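Local coordinates for protein inactive dihydroorotase-like domain (Chaetomium thermophilum, PDB 5NNL) that probably lacks enzymatic activity but keeps the barrel fold expected of the dihydroorotase family, at residues 148-162 / 172-184. Residues are numbered along the deposited sequence; the frame is centred on the assembly and turned at random.
Sequences NRRIHVSAVTTKDDI and GLKVTCDVCVYSL
Asp178 OD1 is gripped by two donors from segment 148-162: His152 NE2, 2.8 Å away on the anti lone pair, and Ser154 OG on the syn side. The two segments belong to a beta-alpha-beta unit of the barrel expected for a dihydroorotase-like domain, the parallel strands 151-153 and 175-180 lying side by side with helix 159-170 as the crossover. The other carboxylate oxygen, Asp178 OD2, is met from above its plane by Ala155 N at 3.0 Å and also bonds Ser217, so the buried carboxylate is fixed at both oxygens. With CG anti to the backbone N (chi1 -177°), the His152 ring extends over the neighbouring strand; ND1 meets Thr176 OG1 at 2.6 Å in the ring plane, and the two bonded nitrogens together fix the ring's rotation. Parallel backbone bonds alternate from Ile151 N–Lys174 O to Asp178 N–Val153 O; then Ala155 N turns to the Asp178 carboxylate and Val156 N takes Asp178 O. On the face turned to the helices, Val153 CG2 packs against Val175 CG2, and Ile162 CD1 of the crossover helix reaches Cys177 SG at 3.9 Å. Near the C-terminal end of strand 175-180, one water joins Val156 O, Cys180 N and Ser183 OG, while Ala155 CB rests 3.6 Å from Cys180 SG.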
# COMPACT_ATOMS: atom_id res chain seq x y z
N ASN A 148 12.77 -5.45 20.60
CA ASN A 148 13.61 -4.37 20.07
C ASN A 148 13.79 -4.51 18.56
O ASN A 148 14.91 -4.54 18.04
CB ASN A 148 14.96 -4.33 20.77
CG ASN A 148 15.76 -3.09 20.42
OD1 ASN A 148 15.21 -1.99 20.34
ND2 ASN A 148 17.04 -3.27 20.18
N ARG A 149 12.67 -4.59 17.85
CA ARG A 149 12.67 -4.66 16.40
C ARG A 149 11.61 -3.69 15.86
O ARG A 149 10.90 -3.03 16.62
CB ARG A 149 12.43 -6.09 15.91
CG ARG A 149 11.08 -6.70 16.27
CD ARG A 149 10.57 -7.56 15.14
NE ARG A 149 10.41 -6.77 13.92
CZ ARG A 149 10.64 -7.22 12.69
NH1 ARG A 149 11.04 -8.47 12.48
NH2 ARG A 149 10.48 -6.40 11.65
N ARG A 150 11.52 -3.61 14.54
CA ARG A 150 10.67 -2.65 13.86
C ARG A 150 9.27 -3.21 13.66
O ARG A 150 9.07 -4.42 13.52
CB ARG A 150 11.27 -2.25 12.51
CG ARG A 150 12.70 -1.76 12.57
CD ARG A 150 13.24 -1.42 11.19
NE ARG A 150 12.56 -0.27 10.60
CZ ARG A 150 13.16 0.84 10.16
NH1 ARG A 150 14.48 0.99 10.21
NH2 ARG A 150 12.42 1.82 9.64
N ILE A 151 8.29 -2.30 13.63
CA ILE A 151 6.91 -2.64 13.31
C ILE A 151 6.32 -1.52 12.47
O ILE A 151 6.56 -0.34 12.75
CB ILE A 151 6.06 -2.88 14.58
CG1 ILE A 151 4.64 -3.31 14.21
CG2 ILE A 151 6.02 -1.63 15.43
CD1 ILE A 151 4.55 -4.70 13.61
N HIS A 152 5.55 -1.88 11.45
CA HIS A 152 4.89 -0.92 10.58
C HIS A 152 3.39 -1.13 10.65
O HIS A 152 2.91 -2.26 10.49
CB HIS A 152 5.36 -1.05 9.13
CG HIS A 152 4.75 -0.03 8.21
ND1 HIS A 152 5.24 1.25 8.10
CD2 HIS A 152 3.69 -0.11 7.37
CE1 HIS A 152 4.50 1.92 7.23
NE2 HIS A 152 3.56 1.12 6.77
N VAL A 153 2.65 -0.05 10.88
CA VAL A 153 1.20 -0.08 11.03
C VAL A 153 0.57 0.51 9.78
O VAL A 153 0.90 1.64 9.39
CB VAL A 153 0.74 0.68 12.28
CG1 VAL A 153 -0.76 0.56 12.46
CG2 VAL A 153 1.47 0.16 13.51
N SER A 154 -0.35 -0.23 9.17
CA SER A 154 -0.88 0.12 7.86
C SER A 154 -2.33 0.59 7.96
O SER A 154 -3.07 0.19 8.86
CB SER A 154 -0.80 -1.08 6.91
OG SER A 154 -1.04 -0.68 5.57
N ALA A 155 -2.70 1.45 7.02
CA ALA A 155 -4.07 1.94 6.88
C ALA A 155 -4.61 2.50 8.19
O ALA A 155 -5.73 2.23 8.61
CB ALA A 155 -4.99 0.84 6.35
N VAL A 156 -3.78 3.32 8.85
CA VAL A 156 -4.25 4.01 10.05
C VAL A 156 -5.40 4.94 9.66
O VAL A 156 -5.36 5.63 8.64
CB VAL A 156 -3.11 4.78 10.72
CG1 VAL A 156 -3.60 5.46 12.00
CG2 VAL A 156 -1.94 3.84 11.05
N THR A 157 -6.45 4.94 10.49
CA THR A 157 -7.67 5.66 10.19
C THR A 157 -8.21 6.50 11.34
O THR A 157 -8.97 7.44 11.07
CB THR A 157 -8.78 4.68 9.76
OG1 THR A 157 -8.27 3.77 8.77
CG2 THR A 157 -9.97 5.43 9.17
N THR A 158 -7.84 6.23 12.59
CA THR A 158 -8.48 6.87 13.73
C THR A 158 -7.54 7.82 14.45
O THR A 158 -6.31 7.64 14.45
CB THR A 158 -9.00 5.83 14.73
OG1 THR A 158 -7.90 5.10 15.28
CG2 THR A 158 -9.97 4.87 14.05
N LYS A 159 -8.14 8.83 15.09
CA LYS A 159 -7.41 9.70 16.00
C LYS A 159 -6.74 8.91 17.10
O LYS A 159 -5.56 9.13 17.42
CB LYS A 159 -8.39 10.72 16.59
CG LYS A 159 -7.81 11.65 17.62
CD LYS A 159 -8.89 12.58 18.15
CE LYS A 159 -8.30 13.75 18.92
NZ LYS A 159 -9.37 14.59 19.54
N ASP A 160 -7.47 7.98 17.71
CA ASP A 160 -6.93 7.19 18.82
C ASP A 160 -5.66 6.45 18.40
O ASP A 160 -4.66 6.45 19.14
CB ASP A 160 -7.98 6.19 19.31
CG ASP A 160 -9.16 6.86 20.01
OD1 ASP A 160 -9.01 7.99 20.51
OD2 ASP A 160 -10.24 6.24 20.07
N ASP A 161 -5.67 5.82 17.23
CA ASP A 161 -4.52 5.01 16.82
C ASP A 161 -3.33 5.89 16.46
O ASP A 161 -2.19 5.58 16.84
CB ASP A 161 -4.90 4.10 15.66
CG ASP A 161 -5.67 2.86 16.10
OD1 ASP A 161 -5.90 2.68 17.32
OD2 ASP A 161 -6.05 2.04 15.23
N ILE A 162 -3.55 7.00 15.75
CA ILE A 162 -2.41 7.82 15.35
C ILE A 162 -1.77 8.48 16.57
O ILE A 162 -0.56 8.71 16.59
CB ILE A 162 -2.81 8.87 14.29
CG1 ILE A 162 -1.58 9.40 13.55
CG2 ILE A 162 -3.57 10.04 14.91
CD1 ILE A 162 -0.85 8.35 12.71
N GLY A 172 10.92 6.32 21.56
CA GLY A 172 11.93 5.57 20.85
C GLY A 172 11.49 4.22 20.31
O GLY A 172 12.33 3.50 19.75
N LEU A 173 10.22 3.87 20.45
CA LEU A 173 9.73 2.62 19.89
C LEU A 173 9.87 2.64 18.37
O LEU A 173 9.52 3.62 17.71
CB LEU A 173 8.27 2.41 20.30
CG LEU A 173 7.71 1.00 20.26
CD1 LEU A 173 6.63 0.85 21.31
CD2 LEU A 173 7.15 0.69 18.90
N LYS A 174 10.39 1.54 17.80
CA LYS A 174 10.68 1.49 16.37
C LYS A 174 9.41 1.20 15.58
O LYS A 174 9.20 0.11 15.04
CB LYS A 174 11.75 0.44 16.07
CG LYS A 174 13.05 0.60 16.85
CD LYS A 174 14.19 -0.09 16.11
CE LYS A 174 15.21 -0.71 17.05
NZ LYS A 174 15.67 0.24 18.10
N VAL A 175 8.54 2.20 15.50
CA VAL A 175 7.27 2.06 14.81
C VAL A 175 7.19 3.09 13.68
O VAL A 175 7.62 4.24 13.84
CB VAL A 175 6.06 2.21 15.77
CG1 VAL A 175 6.11 3.51 16.50
CG2 VAL A 175 4.75 2.05 15.01
N THR A 176 6.66 2.65 12.54
CA THR A 176 6.29 3.53 11.44
C THR A 176 4.87 3.20 11.03
O THR A 176 4.30 2.19 11.46
CB THR A 176 7.25 3.38 10.25
OG1 THR A 176 7.16 2.05 9.72
CG2 THR A 176 8.68 3.66 10.66
N CYS A 177 4.27 4.05 10.20
CA CYS A 177 2.88 3.82 9.81
C CYS A 177 2.59 4.46 8.47
O CYS A 177 3.32 5.33 8.00
CB CYS A 177 1.90 4.36 10.86
SG CYS A 177 1.94 6.16 11.04
N ASP A 178 1.48 4.03 7.87
CA ASP A 178 0.95 4.65 6.67
C ASP A 178 -0.54 4.88 6.82
O ASP A 178 -1.20 4.32 7.69
CB ASP A 178 1.22 3.82 5.40
CG ASP A 178 0.43 2.52 5.37
OD1 ASP A 178 1.02 1.45 5.62
OD2 ASP A 178 -0.79 2.57 5.07
N VAL A 179 -1.06 5.75 5.96
CA VAL A 179 -2.50 5.91 5.76
C VAL A 179 -2.77 5.70 4.28
O VAL A 179 -1.95 6.04 3.42
CB VAL A 179 -3.03 7.28 6.23
CG1 VAL A 179 -2.56 7.59 7.63
CG2 VAL A 179 -2.61 8.39 5.28
N CYS A 180 -3.94 5.14 3.98
CA CYS A 180 -4.39 5.07 2.60
C CYS A 180 -4.78 6.46 2.12
O CYS A 180 -5.39 7.24 2.86
CB CYS A 180 -5.58 4.12 2.48
SG CYS A 180 -5.31 2.49 3.17
N VAL A 181 -4.44 6.77 0.87
CA VAL A 181 -4.65 8.12 0.35
C VAL A 181 -6.13 8.50 0.44
O VAL A 181 -6.47 9.63 0.80
CB VAL A 181 -4.12 8.23 -1.09
CG1 VAL A 181 -4.52 9.56 -1.72
CG2 VAL A 181 -2.60 8.07 -1.10
N TYR A 182 -7.02 7.58 0.08
CA TYR A 182 -8.45 7.88 0.14
C TYR A 182 -8.88 8.34 1.53
O TYR A 182 -9.80 9.15 1.66
CB TYR A 182 -9.28 6.66 -0.27
CG TYR A 182 -9.56 6.52 -1.75
CD1 TYR A 182 -8.92 7.32 -2.70
CD2 TYR A 182 -10.48 5.58 -2.21
CE1 TYR A 182 -9.19 7.18 -4.05
CE2 TYR A 182 -10.75 5.43 -3.55
CZ TYR A 182 -10.11 6.23 -4.46
OH TYR A 182 -10.39 6.06 -5.80
N SER A 183 -8.23 7.82 2.58
CA SER A 183 -8.61 8.19 3.94
C SER A 183 -8.51 9.69 4.17
O SER A 183 -9.25 10.23 5.01
CB SER A 183 -7.73 7.45 4.95
OG SER A 183 -7.97 6.06 4.93
N LEU A 184 -7.61 10.37 3.47
CA LEU A 184 -7.43 11.81 3.68
C LEU A 184 -8.46 12.65 2.95
O LEU A 184 -8.60 13.84 3.26
CB LEU A 184 -6.02 12.23 3.25
CG LEU A 184 -4.83 11.74 4.07
CD1 LEU A 184 -3.55 12.38 3.58
CD2 LEU A 184 -5.02 12.01 5.56
O HOH W 1 10.58 -0.96 18.81
O HOH W 2 9.12 0.21 11.09
O HOH W 3 -5.91 4.88 6.16
O HOH W 4 -9.76 4.71 6.25